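Local atomic coordinates of putative N-acetylmuramoyl-L-alanine amidase,autolysin cwp6 (Peptoclostridium difficile, PDB entry 5J72), a protein that probably cleaves the amide bond between N-acetylmuramic acid and L-alanine in peptidoglycan as a zinc amidase, held at the cell wall by CWB2 domains. Residues V455-H460 / G512-L517; Q476-T481 / D504-M509; L482-A487 / I529-S534; Y491-S494 / N498-M501; R580-D583 / D587-Y590. One frame throughout, in Å; residues are numbered along the deposited sequence.

Overall arrangement
From the N terminus, 455-460 opens contact 1 on strand 453-458. Helix 477-494, with Q476 just ahead of it, then supplies 476-481, 482-487 and 491-494 to contacts 2, 3 and 4. Contact 4 closes first, within the loops of the other three, as the chain turns back into strand 498-501. The loop 504-509 closes contact 2, itself enclosed by contact 1, which helix 511-521 completes. Contact 3 crosses both, because 529-534 on strand 525-532 comes later. Contacts 1, 2 and 3 each hold one protein ligand of the same zinc ion; 1 and 3 tie helices to the central sheet, 2 the start of helix 477-494 to a loop. Contact 5 follows in series, touching contact 1 through Y590.

Contact 1: V455-H460 / G512-L517; sequences VIDPGH and GERTAL. With ZN (zinc ion), chain I.
The guanidinium of R514 is approached at its edge by three oxygens, D457 OD1, P458 O and H460 O, while G459 CA sits obliquely to it. D457 brings its carboxylate nearly upright against the guanidinium, the two planes 75° apart, and the salt bridge rests on one N...O pair: R514 NH1 to D457 OD1 is 2.7 Å, on the syn side but somewhat out of the carboxylate plane. R514 NH1 gives a second hydrogen bond to P458 O at 2.9 Å. R514 NH2 reaches H460 O at 2.9 Å along an almost straight N-H line of 171°, although it comes in from above that carbonyl's plane. R514 gets there from helix 511-521 with its chain extended from CG to NE, and its CG and CD pass beside D457 OD1, CD at 3.2 Å. The strand belongs to the central sheet of an amidase_3 domain, and its C-terminal end leads into the zinc site: H460 binds zinc through NE2, with E477, H530 and waters 1, 2 and 3 as further ligands. D464 takes the other imidazole nitrogen, ND1. The buried carboxylate of D457 is also gripped by T502 at OD1 and S528 at OD2, and NH2 of R514 has a second acceptor in M509 O.

Contact 2: Q476-T481 / D504-M509; sequences QEKKYT and DTDKTM. With ZN (zinc ion), chain I.
K478 and D506 meet through a salt bridge, the direct touch between 476-481 and 504-509. K478 NZ lies 3.1 Å from D506 OD2, on the syn lone pair of that oxygen, and makes a weak hydrogen bond to D506 OD1 at 3.3 Å, so the ammonium straddles the carboxylate unevenly. K478 leaves the helix with CG between the backbone N and the carbonyl carbon (chi1 74°) and then runs extended, bringing its CD within 3.4 Å of D506 OD1 as well. D506 reaches back with CG anti to its own backbone N. Both charged ends are shared with the loop carrying G462: NZ donates to its carbonyl, and OD1 accepts from its amide.

Water adds a second link. Water 4 donates to K478 O at 2.9 Å and to D506 OD1 at 3.1 Å, bridging the helix backbone to the loop.

The metal chemistry sits one residue earlier. E477, fully extended, binds zinc through OE1, and its OE2 accepts a 2.7 Å hydrogen bond from water 3, itself a zinc ligand.

In the fold, Q476 is at the N-cap position of helix 477-494, so the bridge lies over that helix's first turn, at the surface. The partner loop runs between strand 498-501 and helix 511-521, and R503, just ahead of it, donates to K478 O.

Contact 3: L482-A487 / I529-S534; sequences LNTALA and IHYNAS. With ZN (zinc ion), chain I.
T484 faces strand 525-532 from helix 477-494, and its short side chain serves two partners. T484 CB lies 3.9 Å from Y531 OH and 4.1 Å from I529 CG2. From there the two branches part. T484 CG2, anti to the backbone N, packs on the I529 CG2 methyl at 3.8 Å. T484 OG1, beside the backbone N (chi1 -61°), accepts a hydrogen bond of 2.7 Å from Y531 OH. The two side chains come from opposite directions, and OG1 stands at the edge of the tyrosine ring, in its plane. One residue on, A485 offers CA and CB to I529 CD1, the far end of that isoleucine, with CB at 4.0 Å. The helix 482-487 and strand 529-532 axes pass 8.6 Å apart, running 140° to each other, as a helix laid on the face of an alpha/beta sheet. Between I529 and Y531, H530 points to the other side and binds zinc through ND1, while Y531 N donates to the zinc ligand E477 OE1. T484 OG1 in turn donates to Y480 O in the same helix. Its hydroxyl therefore relays from phenol to backbone carbonyl, satisfying a buried polar pair.

Contact 4: Y491-S494 / N498-M501; sequences YLRS and NVVM
L492 and R493 both meet V499: L492 by CB and CD1 against its CG2, R493 by its chain and by NH2 on its carbonyl. V499 holds CG1 anti to its backbone N (chi1 -176°), which places CG2 beside the N and sends it to the helix. There V499 CG2 meets L492 CB at 3.5 Å, tighter than an ordinary carbon contact, and L492 CD1 at 4.0 Å, the two side chains crossing at about a right angle. L492 also touches V454 and I633.

R493 has its CG anti to the carbonyl carbon, then runs extended from CG to NE across the valine at a slant. R493 CG is 4.1 Å from V499 CG2. R493 NE is 4.1 Å from V499 CB. At the end R493 NH2 bonds V499 O at 3.1 Å, nearly straight (174°), with the oxygen in the guanidinium plane but the donor tilted from the carbonyl plane. S494 OG donates to Y491 O at 2.7 Å.

Strand 453-458, helix 477-494 and strand 498-501 form a beta-alpha-beta crossover; the contact packs the end of the helix on the strand that follows. Buried R493 has two carbonyl partners, V499 O for NH2 and V399 O for NH1, while its aliphatic length joins L492 in packing against one valine.

Contact 5: R580-D583 / D587-Y590; sequences RTLD and DYLY
T581 and D587 form a single beta bridge, their CA atoms 4.4 Å apart, and beside it Y588 N donates to R580 O at 2.9 Å while D587 CA makes a CA-H...O contact of 3.4 Å with the same oxygen. Above this bridge R580 and Y588 lie side by side, pointing the same way. The guanidinium rests flat on one face of the phenol ring, a face-to-face stack with planes 5° apart and R580 CZ 3.5 Å from the Y588 ring centroid, 10° off its normal: a cation-pi pair. Both side chains leave the backbone with CG anti to N, and R580, extended from CG to NE, carries CD over the ring at 3.6 Å from Y588 CD1. L582 crosses the tyrosine at about a right angle, its CD2 3.8 Å from Y588 CD2. Water 5 links backbone to backbone, donating to R580 O and accepting from L589 N; water 6 accepts from R580 N and donates to D587 OD1, whose main partner is V547 N. T581 and L582 are ligands of a calcium ion in crystals of this protein, but none is bound to this chain here. The loop lies at the surface between strand 574-578 and helix 590-593, with L589 at its N-cap position; R593 of that helix binds D587 O, and Y590 packs against L511 and T515 of helix 511-521.

Contact 1: V455-H460 / G512-L517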
# COMPACT_ATOMS: atom_id res chain seq x y z
N VAL A 455 -18.15 -15.21 11.16
CA VAL A 455 -18.26 -15.25 9.71
C VAL A 455 -19.14 -14.06 9.39
O VAL A 455 -20.21 -13.88 9.99
CB VAL A 455 -18.84 -16.55 9.19
CG1 VAL A 455 -19.22 -16.42 7.69
CG2 VAL A 455 -17.84 -17.70 9.36
N ILE A 456 -18.67 -13.19 8.45
CA ILE A 456 -19.43 -12.02 8.03
C ILE A 456 -19.89 -12.31 6.57
O ILE A 456 -19.07 -12.68 5.74
CB ILE A 456 -18.52 -10.76 8.05
CG1 ILE A 456 -18.08 -10.42 9.53
CG2 ILE A 456 -19.24 -9.59 7.44
CD1 ILE A 456 -19.36 -10.07 10.41
N ASP A 457 -21.19 -12.13 6.30
CA ASP A 457 -21.73 -12.43 4.96
C ASP A 457 -22.44 -11.23 4.34
O ASP A 457 -23.58 -10.91 4.68
CB ASP A 457 -22.72 -13.64 5.13
CG ASP A 457 -23.49 -13.96 3.86
OD1 ASP A 457 -22.86 -14.05 2.80
OD2 ASP A 457 -24.76 -14.11 3.95
N PRO A 458 -21.79 -10.52 3.42
CA PRO A 458 -22.39 -9.36 2.71
C PRO A 458 -23.44 -9.95 1.72
O PRO A 458 -23.04 -10.70 0.82
CB PRO A 458 -21.20 -8.71 2.00
CG PRO A 458 -19.97 -9.49 2.41
CD PRO A 458 -20.41 -10.80 2.98
N GLY A 459 -24.73 -9.64 1.87
CA GLY A 459 -25.75 -10.30 1.05
C GLY A 459 -25.62 -9.99 -0.43
O GLY A 459 -25.10 -8.93 -0.79
N HIS A 460 -26.09 -10.94 -1.25
CA HIS A 460 -26.14 -10.80 -2.71
C HIS A 460 -24.76 -10.64 -3.28
O HIS A 460 -23.79 -11.01 -2.62
CB HIS A 460 -27.02 -9.58 -3.03
CG HIS A 460 -28.36 -9.68 -2.38
ND1 HIS A 460 -29.32 -10.60 -2.76
CD2 HIS A 460 -28.88 -9.00 -1.30
CE1 HIS A 460 -30.36 -10.46 -1.92
NE2 HIS A 460 -30.17 -9.51 -1.00
N GLY A 512 -26.46 -21.48 -0.21
CA GLY A 512 -25.95 -22.77 0.20
C GLY A 512 -24.45 -22.78 0.30
O GLY A 512 -23.87 -23.52 1.11
N GLU A 513 -23.79 -21.93 -0.49
CA GLU A 513 -22.30 -21.87 -0.36
C GLU A 513 -21.91 -21.07 0.95
O GLU A 513 -21.01 -21.45 1.70
CB GLU A 513 -21.69 -21.17 -1.59
CG GLU A 513 -20.17 -21.32 -1.47
CD GLU A 513 -19.38 -20.88 -2.70
OE1 GLU A 513 -19.99 -20.39 -3.70
OE2 GLU A 513 -18.12 -21.04 -2.63
N ARG A 514 -22.63 -19.96 1.21
CA ARG A 514 -22.38 -19.14 2.41
C ARG A 514 -22.61 -19.98 3.60
O ARG A 514 -21.84 -19.92 4.57
CB ARG A 514 -23.30 -17.93 2.39
CG ARG A 514 -23.05 -17.06 1.15
CD ARG A 514 -24.25 -16.18 0.89
NE ARG A 514 -24.21 -15.56 -0.42
CZ ARG A 514 -24.02 -14.26 -0.64
NH1 ARG A 514 -23.80 -13.43 0.38
NH2 ARG A 514 -24.10 -13.77 -1.87
N THR A 515 -23.71 -20.79 3.60
CA THR A 515 -23.97 -21.62 4.76
C THR A 515 -22.97 -22.74 4.90
O THR A 515 -22.53 -23.04 6.03
CB THR A 515 -25.41 -22.20 4.70
OG1 THR A 515 -26.30 -21.11 4.36
CG2 THR A 515 -25.84 -22.71 6.05
N ALA A 516 -22.56 -23.38 3.79
CA ALA A 516 -21.57 -24.47 3.89
C ALA A 516 -20.30 -23.93 4.51
O ALA A 516 -19.69 -24.58 5.35
CB ALA A 516 -21.23 -25.03 2.51
N LEU A 517 -19.93 -22.69 4.12
CA LEU A 517 -18.74 -22.06 4.66
C LEU A 517 -18.89 -21.91 6.13
O LEU A 517 -17.96 -22.23 6.89
CB LEU A 517 -18.50 -20.67 4.03
CG LEU A 517 -17.24 -19.95 4.52
CD1 LEU A 517 -15.99 -20.82 4.24
CD2 LEU A 517 -17.10 -18.63 3.82
ZN ZN I . -31.15 -8.86 0.92
O HOH W 1 -32.31 -10.68 1.07
O HOH W 2 -32.64 -7.90 2.16
O HOH W 3 -32.85 -8.26 -0.59

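Contact 2: Q476-T481 / D504-M509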
# COMPACT_ATOMS: atom_id res chain seq x y z
N GLN A 476 -27.33 0.08 -4.87
CA GLN A 476 -27.54 -1.34 -5.04
C GLN A 476 -27.21 -2.00 -3.73
O GLN A 476 -26.11 -1.79 -3.20
CB GLN A 476 -26.60 -1.89 -6.12
CG GLN A 476 -27.07 -1.52 -7.54
CD GLN A 476 -26.15 -2.15 -8.53
OE1 GLN A 476 -25.01 -1.70 -8.73
NE2 GLN A 476 -26.57 -3.24 -9.16
N GLU A 477 -28.12 -2.84 -3.21
CA GLU A 477 -27.87 -3.53 -1.95
C GLU A 477 -26.50 -4.28 -1.94
O GLU A 477 -25.77 -4.23 -0.93
CB GLU A 477 -29.01 -4.53 -1.70
CG GLU A 477 -28.86 -5.31 -0.38
CD GLU A 477 -30.02 -6.29 -0.14
OE1 GLU A 477 -30.01 -6.97 0.89
OE2 GLU A 477 -30.92 -6.39 -1.00
N LYS A 478 -26.15 -5.00 -3.04
CA LYS A 478 -24.90 -5.78 -3.06
C LYS A 478 -23.64 -4.91 -2.83
O LYS A 478 -22.63 -5.41 -2.30
CB LYS A 478 -24.77 -6.57 -4.39
CG LYS A 478 -24.41 -5.71 -5.62
CD LYS A 478 -23.92 -6.65 -6.78
CE LYS A 478 -23.92 -5.97 -8.14
NZ LYS A 478 -23.12 -6.82 -9.11
N LYS A 479 -23.68 -3.65 -3.19
CA LYS A 479 -22.47 -2.87 -2.94
C LYS A 479 -22.48 -2.25 -1.50
O LYS A 479 -21.43 -2.07 -0.89
CB LYS A 479 -22.38 -1.71 -3.88
CG LYS A 479 -22.37 -2.19 -5.33
CD LYS A 479 -22.49 -1.02 -6.25
CE LYS A 479 -22.27 -1.48 -7.67
NZ LYS A 479 -22.43 -0.35 -8.60
N TYR A 480 -23.68 -1.90 -1.02
CA TYR A 480 -23.73 -1.31 0.31
C TYR A 480 -23.47 -2.43 1.29
O TYR A 480 -22.86 -2.16 2.35
CB TYR A 480 -25.13 -0.73 0.57
CG TYR A 480 -25.19 0.72 0.20
CD1 TYR A 480 -25.17 1.71 1.19
CD2 TYR A 480 -25.30 1.12 -1.13
CE1 TYR A 480 -25.26 3.05 0.86
CE2 TYR A 480 -25.39 2.47 -1.47
CZ TYR A 480 -25.37 3.43 -0.47
OH TYR A 480 -25.48 4.77 -0.76
N THR A 481 -23.90 -3.68 0.97
CA THR A 481 -23.62 -4.71 1.99
C THR A 481 -22.14 -4.97 1.98
O THR A 481 -21.57 -5.21 3.06
CB THR A 481 -24.38 -6.05 1.73
OG1 THR A 481 -23.98 -6.60 0.48
CG2 THR A 481 -25.89 -5.86 1.71
N ASP A 504 -15.29 -11.04 -0.33
CA ASP A 504 -14.71 -9.74 0.02
C ASP A 504 -14.66 -8.89 -1.22
O ASP A 504 -14.05 -7.82 -1.23
CB ASP A 504 -13.31 -9.88 0.61
CG ASP A 504 -12.45 -10.86 -0.16
OD1 ASP A 504 -12.37 -10.74 -1.41
OD2 ASP A 504 -11.85 -11.74 0.47
N THR A 505 -15.32 -9.34 -2.27
CA THR A 505 -15.40 -8.59 -3.49
C THR A 505 -16.74 -8.85 -4.16
O THR A 505 -17.52 -9.70 -3.71
CB THR A 505 -14.24 -9.02 -4.44
OG1 THR A 505 -14.08 -8.00 -5.42
CG2 THR A 505 -14.53 -10.33 -5.09
N ASP A 506 -17.01 -8.16 -5.26
CA ASP A 506 -18.25 -8.39 -5.96
C ASP A 506 -18.17 -9.73 -6.64
O ASP A 506 -17.31 -9.90 -7.50
CB ASP A 506 -18.52 -7.28 -6.98
CG ASP A 506 -19.89 -7.39 -7.65
OD1 ASP A 506 -20.82 -7.95 -7.04
OD2 ASP A 506 -20.04 -6.89 -8.77
N LYS A 507 -18.97 -10.71 -6.22
CA LYS A 507 -19.02 -11.99 -6.90
C LYS A 507 -20.32 -12.70 -6.62
O LYS A 507 -20.96 -12.41 -5.63
CB LYS A 507 -17.88 -12.90 -6.52
CG LYS A 507 -17.90 -13.37 -5.12
CD LYS A 507 -17.07 -14.64 -5.03
CE LYS A 507 -17.51 -15.47 -3.84
NZ LYS A 507 -16.73 -16.72 -3.71
N THR A 508 -20.73 -13.60 -7.51
CA THR A 508 -21.95 -14.38 -7.35
C THR A 508 -21.72 -15.46 -6.29
O THR A 508 -20.73 -16.19 -6.36
CB THR A 508 -22.35 -14.99 -8.74
OG1 THR A 508 -22.63 -13.88 -9.61
CG2 THR A 508 -23.65 -15.88 -8.65
N MET A 509 -22.60 -15.58 -5.31
CA MET A 509 -22.36 -16.61 -4.32
C MET A 509 -23.73 -17.08 -3.76
O MET A 509 -24.48 -16.24 -3.26
CB MET A 509 -21.47 -16.11 -3.16
CG MET A 509 -21.05 -17.26 -2.29
SD MET A 509 -19.84 -16.59 -1.09
CE MET A 509 -19.27 -18.05 -0.28
ZN ZN I . -31.15 -8.86 0.92
O HOH W 3 -32.85 -8.26 -0.59
O HOH W 4 -20.75 -6.38 -4.33
O HOH W 1 -32.31 -10.68 1.07
O HOH W 2 -32.64 -7.90 2.16

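Contact 3: L482-A487 / I529-S534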
# COMPACT_ATOMS: atom_id res chain seq x y z
N LEU A 482 -21.51 -5.00 0.80
CA LEU A 482 -20.05 -5.25 0.81
C LEU A 482 -19.26 -4.13 1.58
O LEU A 482 -18.38 -4.43 2.38
CB LEU A 482 -19.47 -5.38 -0.63
CG LEU A 482 -17.95 -5.59 -0.63
CD1 LEU A 482 -17.59 -6.88 0.08
CD2 LEU A 482 -17.48 -5.60 -2.08
N ASN A 483 -19.56 -2.85 1.31
CA ASN A 483 -18.84 -1.75 2.00
C ASN A 483 -19.14 -1.80 3.54
O ASN A 483 -18.24 -1.56 4.32
CB ASN A 483 -19.27 -0.43 1.44
CG ASN A 483 -18.79 -0.30 0.01
OD1 ASN A 483 -17.71 -0.83 -0.31
ND2 ASN A 483 -19.59 0.28 -0.91
N THR A 484 -20.39 -2.13 3.92
CA THR A 484 -20.71 -2.21 5.35
C THR A 484 -19.91 -3.38 5.97
O THR A 484 -19.27 -3.22 7.02
CB THR A 484 -22.22 -2.50 5.51
OG1 THR A 484 -22.94 -1.44 4.93
CG2 THR A 484 -22.61 -2.63 7.04
N ALA A 485 -19.92 -4.55 5.29
CA ALA A 485 -19.28 -5.74 5.80
C ALA A 485 -17.78 -5.59 5.91
O ALA A 485 -17.18 -6.15 6.86
CB ALA A 485 -19.62 -7.00 4.93
N LEU A 486 -17.16 -4.88 5.02
CA LEU A 486 -15.68 -4.70 5.11
C LEU A 486 -15.40 -3.91 6.42
O LEU A 486 -14.43 -4.21 7.11
CB LEU A 486 -15.16 -3.88 3.86
CG LEU A 486 -15.14 -4.85 2.59
CD1 LEU A 486 -15.08 -3.98 1.27
CD2 LEU A 486 -13.92 -5.83 2.65
N ALA A 487 -16.23 -2.92 6.69
CA ALA A 487 -16.00 -2.08 7.90
C ALA A 487 -16.24 -2.91 9.17
O ALA A 487 -15.52 -2.75 10.16
CB ALA A 487 -16.90 -0.87 7.84
N ILE A 529 -25.41 -9.56 6.27
CA ILE A 529 -25.69 -8.15 6.26
C ILE A 529 -26.43 -7.83 5.00
O ILE A 529 -25.94 -8.10 3.90
CB ILE A 529 -24.34 -7.34 6.36
CG1 ILE A 529 -23.72 -7.58 7.77
CG2 ILE A 529 -24.58 -5.82 6.20
CD1 ILE A 529 -22.32 -6.96 7.93
N HIS A 530 -27.60 -7.24 5.15
CA HIS A 530 -28.50 -6.91 4.05
C HIS A 530 -29.11 -5.51 4.20
O HIS A 530 -28.94 -4.88 5.25
CB HIS A 530 -29.65 -7.95 4.04
CG HIS A 530 -29.23 -9.29 3.50
ND1 HIS A 530 -29.63 -9.74 2.23
CD2 HIS A 530 -28.43 -10.25 4.05
CE1 HIS A 530 -29.05 -10.92 2.07
NE2 HIS A 530 -28.32 -11.29 3.12
N TYR A 531 -29.78 -5.01 3.14
CA TYR A 531 -30.49 -3.72 3.20
C TYR A 531 -31.96 -4.01 2.80
O TYR A 531 -32.19 -4.84 1.92
CB TYR A 531 -29.84 -2.70 2.27
CG TYR A 531 -28.66 -2.04 2.95
CD1 TYR A 531 -28.78 -0.80 3.56
CD2 TYR A 531 -27.43 -2.70 3.04
CE1 TYR A 531 -27.72 -0.23 4.26
CE2 TYR A 531 -26.36 -2.14 3.74
CZ TYR A 531 -26.51 -0.91 4.36
OH TYR A 531 -25.46 -0.35 5.05
N ASN A 532 -32.94 -3.39 3.49
CA ASN A 532 -34.37 -3.63 3.26
C ASN A 532 -34.92 -2.79 2.14
O ASN A 532 -34.23 -1.90 1.63
CB ASN A 532 -35.21 -3.30 4.49
CG ASN A 532 -35.87 -4.50 5.05
OD1 ASN A 532 -36.37 -5.31 4.28
ND2 ASN A 532 -35.89 -4.71 6.36
N ALA A 533 -36.18 -3.06 1.77
CA ALA A 533 -36.91 -2.33 0.71
C ALA A 533 -38.40 -2.66 0.85
O ALA A 533 -38.75 -3.66 1.46
CB ALA A 533 -36.42 -2.76 -0.69
N SER A 534 -39.25 -1.84 0.29
CA SER A 534 -40.69 -2.04 0.23
C SER A 534 -41.06 -1.05 -0.89
O SER A 534 -41.23 -1.44 -2.04
CB SER A 534 -41.35 -1.75 1.58
OG SER A 534 -41.16 -0.42 2.06
ZN ZN I . -31.15 -8.86 0.92
O HOH W 2 -32.64 -7.90 2.16
O HOH W 1 -32.31 -10.68 1.07
O HOH W 3 -32.85 -8.26 -0.59

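Contact 4: Y491-S494 / N498-M501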
# COMPACT_ATOMS: atom_id res chain seq x y z
N TYR A 491 -13.35 -3.70 12.05
CA TYR A 491 -13.49 -3.46 13.50
C TYR A 491 -13.21 -4.71 14.26
O TYR A 491 -12.42 -4.70 15.22
CB TYR A 491 -14.88 -2.94 13.83
CG TYR A 491 -15.02 -2.78 15.34
CD1 TYR A 491 -14.53 -1.65 15.98
CD2 TYR A 491 -15.53 -3.81 16.12
CE1 TYR A 491 -14.54 -1.55 17.37
CE2 TYR A 491 -15.57 -3.72 17.52
CZ TYR A 491 -15.07 -2.59 18.13
OH TYR A 491 -15.09 -2.51 19.51
N LEU A 492 -13.81 -5.84 13.85
CA LEU A 492 -13.57 -7.08 14.60
C LEU A 492 -12.10 -7.48 14.63
O LEU A 492 -11.58 -7.93 15.67
CB LEU A 492 -14.40 -8.23 13.98
CG LEU A 492 -15.93 -8.01 14.21
CD1 LEU A 492 -16.76 -9.02 13.40
CD2 LEU A 492 -16.22 -8.25 15.74
N ARG A 493 -11.42 -7.35 13.48
CA ARG A 493 -10.01 -7.74 13.46
C ARG A 493 -9.18 -6.84 14.34
O ARG A 493 -8.22 -7.33 14.93
CB ARG A 493 -9.44 -7.67 12.02
CG ARG A 493 -10.07 -8.71 11.15
CD ARG A 493 -9.31 -8.86 9.82
NE ARG A 493 -9.87 -10.02 9.12
CZ ARG A 493 -9.75 -10.22 7.81
NH1 ARG A 493 -9.10 -9.34 7.05
NH2 ARG A 493 -10.28 -11.30 7.26
N SER A 494 -9.50 -5.57 14.40
CA SER A 494 -8.73 -4.64 15.22
C SER A 494 -8.90 -4.98 16.74
O SER A 494 -8.11 -4.51 17.55
CB SER A 494 -9.19 -3.22 14.96
OG SER A 494 -10.38 -2.95 15.67
N ASN A 498 -11.13 -13.25 15.00
CA ASN A 498 -10.87 -13.80 13.68
C ASN A 498 -12.11 -13.66 12.84
O ASN A 498 -13.18 -14.01 13.32
CB ASN A 498 -10.54 -15.27 13.78
CG ASN A 498 -9.37 -15.49 14.69
OD1 ASN A 498 -9.40 -16.40 15.52
ND2 ASN A 498 -8.34 -14.63 14.63
N VAL A 499 -11.97 -13.19 11.59
CA VAL A 499 -13.13 -13.01 10.74
C VAL A 499 -12.94 -13.66 9.45
O VAL A 499 -11.89 -13.48 8.83
CB VAL A 499 -13.41 -11.51 10.49
CG1 VAL A 499 -14.70 -11.33 9.67
CG2 VAL A 499 -13.55 -10.78 11.81
N VAL A 500 -13.93 -14.44 9.01
CA VAL A 500 -13.86 -15.00 7.66
C VAL A 500 -15.02 -14.32 6.89
O VAL A 500 -16.16 -14.38 7.36
CB VAL A 500 -14.08 -16.54 7.61
CG1 VAL A 500 -14.14 -17.00 6.17
CG2 VAL A 500 -12.95 -17.31 8.36
N MET A 501 -14.77 -13.71 5.74
CA MET A 501 -15.88 -13.11 5.01
C MET A 501 -16.36 -14.11 3.96
O MET A 501 -15.53 -14.74 3.32
CB MET A 501 -15.41 -11.84 4.26
CG MET A 501 -14.92 -10.70 5.22
SD MET A 501 -14.66 -9.16 4.38
CE MET A 501 -16.40 -8.71 3.98

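Contact 5: R580-D583 / D587-Y590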
# COMPACT_ATOMS: atom_id res chain seq x y z
N ARG A 580 -39.03 -15.51 11.61
CA ARG A 580 -39.91 -15.75 10.49
C ARG A 580 -39.77 -17.22 10.14
O ARG A 580 -38.66 -17.76 10.08
CB ARG A 580 -39.56 -14.83 9.35
CG ARG A 580 -40.66 -14.80 8.32
CD ARG A 580 -40.15 -14.29 6.99
NE ARG A 580 -41.01 -14.78 5.91
CZ ARG A 580 -41.15 -14.16 4.75
NH1 ARG A 580 -40.49 -13.03 4.51
NH2 ARG A 580 -41.94 -14.66 3.81
N THR A 581 -40.91 -17.90 9.93
CA THR A 581 -40.86 -19.34 9.67
C THR A 581 -41.58 -19.77 8.40
O THR A 581 -42.35 -19.02 7.80
CB THR A 581 -41.53 -20.11 10.84
OG1 THR A 581 -42.86 -19.58 10.96
CG2 THR A 581 -40.77 -19.95 12.15
N LEU A 582 -41.24 -20.97 7.97
CA LEU A 582 -41.90 -21.63 6.83
C LEU A 582 -43.11 -22.37 7.47
O LEU A 582 -43.12 -22.56 8.70
CB LEU A 582 -40.98 -22.71 6.20
CG LEU A 582 -39.55 -22.26 5.78
CD1 LEU A 582 -38.67 -23.48 5.53
CD2 LEU A 582 -39.68 -21.45 4.51
N ASP A 583 -44.07 -22.85 6.68
CA ASP A 583 -45.18 -23.64 7.26
C ASP A 583 -44.65 -24.78 8.04
O ASP A 583 -45.31 -25.22 8.98
CB ASP A 583 -46.09 -24.19 6.18
CG ASP A 583 -46.94 -23.12 5.58
OD1 ASP A 583 -48.18 -23.28 5.60
OD2 ASP A 583 -46.38 -22.11 5.09
N ASP A 587 -36.95 -21.90 10.34
CA ASP A 587 -36.67 -20.52 9.93
C ASP A 587 -36.82 -20.37 8.43
O ASP A 587 -36.42 -21.27 7.67
CB ASP A 587 -35.21 -20.13 10.30
CG ASP A 587 -35.06 -20.04 11.81
OD1 ASP A 587 -35.69 -19.19 12.40
OD2 ASP A 587 -34.28 -20.83 12.38
N TYR A 588 -37.38 -19.29 8.04
CA TYR A 588 -37.60 -18.99 6.63
C TYR A 588 -36.26 -18.73 5.89
O TYR A 588 -36.07 -19.20 4.76
CB TYR A 588 -38.42 -17.75 6.61
CG TYR A 588 -38.59 -17.16 5.23
CD1 TYR A 588 -37.86 -16.05 4.83
CD2 TYR A 588 -39.50 -17.70 4.33
CE1 TYR A 588 -38.04 -15.49 3.58
CE2 TYR A 588 -39.68 -17.15 3.08
CZ TYR A 588 -38.95 -16.04 2.70
OH TYR A 588 -39.15 -15.48 1.47
N LEU A 589 -35.36 -17.96 6.51
CA LEU A 589 -34.08 -17.61 5.87
C LEU A 589 -33.15 -18.79 5.83
O LEU A 589 -32.80 -19.41 6.84
CB LEU A 589 -33.42 -16.43 6.67
CG LEU A 589 -34.17 -15.15 6.55
CD1 LEU A 589 -33.65 -14.18 7.63
CD2 LEU A 589 -34.00 -14.51 5.16
N TYR A 590 -32.71 -19.11 4.62
CA TYR A 590 -31.77 -20.22 4.41
C TYR A 590 -30.55 -20.13 5.31
O TYR A 590 -30.14 -21.13 5.92
CB TYR A 590 -31.31 -20.19 2.91
CG TYR A 590 -30.58 -21.44 2.49
CD1 TYR A 590 -29.29 -21.71 2.95
CD2 TYR A 590 -31.18 -22.38 1.65
CE1 TYR A 590 -28.62 -22.86 2.60
CE2 TYR A 590 -30.51 -23.55 1.29
CZ TYR A 590 -29.23 -23.78 1.76
OH TYR A 590 -28.56 -24.93 1.43
O HOH W 5 -35.91 -16.64 9.12
O HOH W 6 -36.30 -16.60 11.83